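SPI-1 type 3 secretion system secretin (Salmonella enterica subsp. enterica serovar Typhimurium, PDB 4G08) forms a ring-shaped multimer with an apparent central pore in the outer membrane, part of the type III secretion system that injects effector proteins into host cells. Local coordinates at residues A[72-77]-A[134-139]. Residues are numbered along the deposited sequence; the frame is centred on the assembly and turned at random.
Sequences IWYFDG and PVYVDM
Y74, on the edge strand of the N0 domain's mixed sheet, lays its ring against the start of helix 134-150 in the following domain, so this contact joins the two periplasmic domains. Its CG is anti to the backbone N (chi1 -175°), which carries the ring out from the strand and across the helix side chains. The tight part lies at Y136 and V135. Y136 CB sits over one face of the Y74 ring, 4.1 Å from the centroid, a CH-pi contact. The two rings then meet obliquely, planes at 49°, with Y74 CE1 3.3 Å from Y136 CD1. V135, short and branched, puts CG1 3.6 Å from Y74 CD2. The packing is looser at the partly exposed M139, whose bent chain brings only its methyl CE, 4.0 Å from Y74 OH. Tyrosine suits both places, because each offers a broad apolar ring to the interface and a hydroxyl beyond it. Y136 OH bonds to the carbonyl O of Y117, tying the helix to a loop of its own domain, whereas Y74 OH reaches from the N0 domain to L112 O of the next. Strand and helix thus meet through apolar and aromatic surfaces, and the Y74-L112 bond probably limits sliding of the Y74 ring.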
loop_
_atom_site.group_PDB
_atom_site.type_symbol
_atom_site.label_atom_id
_atom_site.label_comp_id
_atom_site.label_asym_id
_atom_site.label_seq_id
_atom_site.Cartn_x
_atom_site.Cartn_y
_atom_site.Cartn_z
ATOM N N ILE A 72 6.387 3.851 1.537
ATOM C CA ILE A 72 5.252 3.318 0.814
ATOM C C ILE A 72 4.079 3.191 1.776
ATOM O O ILE A 72 4.275 3.024 2.977
ATOM C CB ILE A 72 5.592 1.941 0.216
ATOM C CG1 ILE A 72 6.047 0.987 1.320
ATOM C CG2 ILE A 72 6.715 2.077 -0.795
ATOM C CD1 ILE A 72 6.524 -0.366 0.829
ATOM N N TRP A 73 2.875 3.415 1.270
ATOM C CA TRP A 73 1.701 3.447 2.128
ATOM C C TRP A 73 0.487 2.823 1.473
ATOM O O TRP A 73 0.433 2.652 0.257
ATOM C CB TRP A 73 1.385 4.873 2.555
ATOM C CG TRP A 73 0.938 5.722 1.453
ATOM C CD1 TRP A 73 1.707 6.244 0.465
ATOM C CD2 TRP A 73 -0.390 6.189 1.224
ATOM N NE1 TRP A 73 0.936 6.985 -0.390
ATOM C CE2 TRP A 73 -0.352 6.994 0.074
ATOM C CE3 TRP A 73 -1.602 6.027 1.898
ATOM C CZ2 TRP A 73 -1.476 7.652 -0.410
ATOM C CZ3 TRP A 73 -2.726 6.647 1.394
ATOM C CH2 TRP A 73 -2.653 7.460 0.258
ATOM N N TYR A 74 -0.450 2.413 2.319
ATOM C CA TYR A 74 -1.671 1.770 1.880
ATOM C C TYR A 74 -2.803 2.175 2.815
ATOM O O TYR A 74 -2.622 2.226 4.027
ATOM C CB TYR A 74 -1.486 0.253 1.908
ATOM C CG TYR A 74 -2.654 -0.516 1.363
ATOM C CD1 TYR A 74 -3.111 -0.298 0.074
ATOM C CD2 TYR A 74 -3.351 -1.403 2.163
ATOM C CE1 TYR A 74 -4.179 -1.005 -0.428
ATOM C CE2 TYR A 74 -4.438 -2.097 1.678
ATOM C CZ TYR A 74 -4.873 -1.862 0.397
ATOM O OH TYR A 74 -6.013 -2.483 -0.058
ATOM N N PHE A 75 -3.944 2.531 2.243
ATOM C CA PHE A 75 -5.170 2.717 3.012
ATOM C C PHE A 75 -6.093 1.556 2.699
ATOM O O PHE A 75 -6.403 1.318 1.532
ATOM C CB PHE A 75 -5.844 4.026 2.596
ATOM C CG PHE A 75 -7.212 4.217 3.178
ATOM C CD1 PHE A 75 -7.393 4.288 4.543
ATOM C CD2 PHE A 75 -8.292 4.450 2.350
ATOM C CE1 PHE A 75 -8.649 4.497 5.073
ATOM C CE2 PHE A 75 -9.549 4.658 2.871
ATOM C CZ PHE A 75 -9.728 4.680 4.235
ATOM N N ASP A 76 -6.451 0.771 3.710
ATOM C CA ASP A 76 -7.208 -0.460 3.468
ATOM C C ASP A 76 -8.703 -0.257 3.683
ATOM O O ASP A 76 -9.492 -1.204 3.611
ATOM C CB ASP A 76 -6.697 -1.610 4.337
ATOM C CG ASP A 76 -7.055 -1.445 5.791
ATOM O OD1 ASP A 76 -7.638 -0.398 6.143
ATOM O OD2 ASP A 76 -6.745 -2.358 6.584
ATOM N N GLY A 77 -9.087 1.006 3.834
ATOM C CA GLY A 77 -10.475 1.391 4.046
ATOM C C GLY A 77 -10.790 1.658 5.503
ATOM O O GLY A 77 -11.732 2.388 5.815
ATOM N N PRO A 134 3.567 -4.563 2.505
ATOM C CA PRO A 134 3.290 -5.932 2.877
ATOM C C PRO A 134 1.806 -6.219 3.078
ATOM O O PRO A 134 1.285 -7.201 2.553
ATOM C CB PRO A 134 4.052 -6.082 4.186
ATOM C CG PRO A 134 5.232 -5.195 4.013
ATOM C CD PRO A 134 4.789 -4.053 3.146
ATOM N N VAL A 135 1.101 -5.333 3.758
ATOM C CA VAL A 135 -0.310 -5.569 3.981
ATOM C C VAL A 135 -1.088 -5.660 2.660
ATOM O O VAL A 135 -2.035 -6.441 2.540
ATOM C CB VAL A 135 -0.917 -4.469 4.841
ATOM C CG1 VAL A 135 -0.828 -3.150 4.105
ATOM C CG2 VAL A 135 -2.352 -4.814 5.171
ATOM N N TYR A 136 -0.660 -4.899 1.660
ATOM C CA TYR A 136 -1.291 -4.935 0.337
ATOM C C TYR A 136 -0.980 -6.230 -0.409
ATOM O O TYR A 136 -1.875 -6.891 -0.942
ATOM C CB TYR A 136 -0.823 -3.738 -0.486
ATOM C CG TYR A 136 -1.365 -3.705 -1.886
ATOM C CD1 TYR A 136 -2.706 -3.467 -2.129
ATOM C CD2 TYR A 136 -0.508 -3.785 -2.964
ATOM C CE1 TYR A 136 -3.192 -3.429 -3.415
ATOM C CE2 TYR A 136 -0.974 -3.710 -4.245
ATOM C CZ TYR A 136 -2.315 -3.544 -4.465
ATOM O OH TYR A 136 -2.745 -3.382 -5.759
ATOM N N VAL A 137 0.297 -6.564 -0.473
ATOM C CA VAL A 137 0.740 -7.719 -1.227
ATOM C C VAL A 137 0.143 -8.991 -0.646
ATOM O O VAL A 137 -0.321 -9.862 -1.377
ATOM C CB VAL A 137 2.270 -7.818 -1.217
ATOM C CG1 VAL A 137 2.714 -9.129 -1.836
ATOM C CG2 VAL A 137 2.869 -6.647 -1.977
ATOM N N ASP A 138 0.021 -9.032 0.674
ATOM C CA ASP A 138 -0.573 -10.186 1.335
ATOM C C ASP A 138 -2.017 -10.369 0.888
ATOM O O ASP A 138 -2.467 -11.482 0.622
ATOM C CB ASP A 138 -0.535 -10.007 2.848
ATOM C CG ASP A 138 0.852 -10.184 3.422
ATOM O OD1 ASP A 138 1.756 -10.629 2.684
ATOM O OD2 ASP A 138 1.017 -9.965 4.639
ATOM N N MET A 139 -2.738 -9.265 0.795
ATOM C CA MET A 139 -4.083 -9.281 0.266
ATOM C C MET A 139 -4.092 -9.777 -1.171
ATOM O O MET A 139 -4.927 -10.596 -1.544
ATOM C CB MET A 139 -4.673 -7.880 0.343
ATOM C CG MET A 139 -6.139 -7.790 -0.028
ATOM S SD MET A 139 -6.391 -7.467 -1.777
ATOM C CE MET A 139 -5.422 -5.980 -1.930
#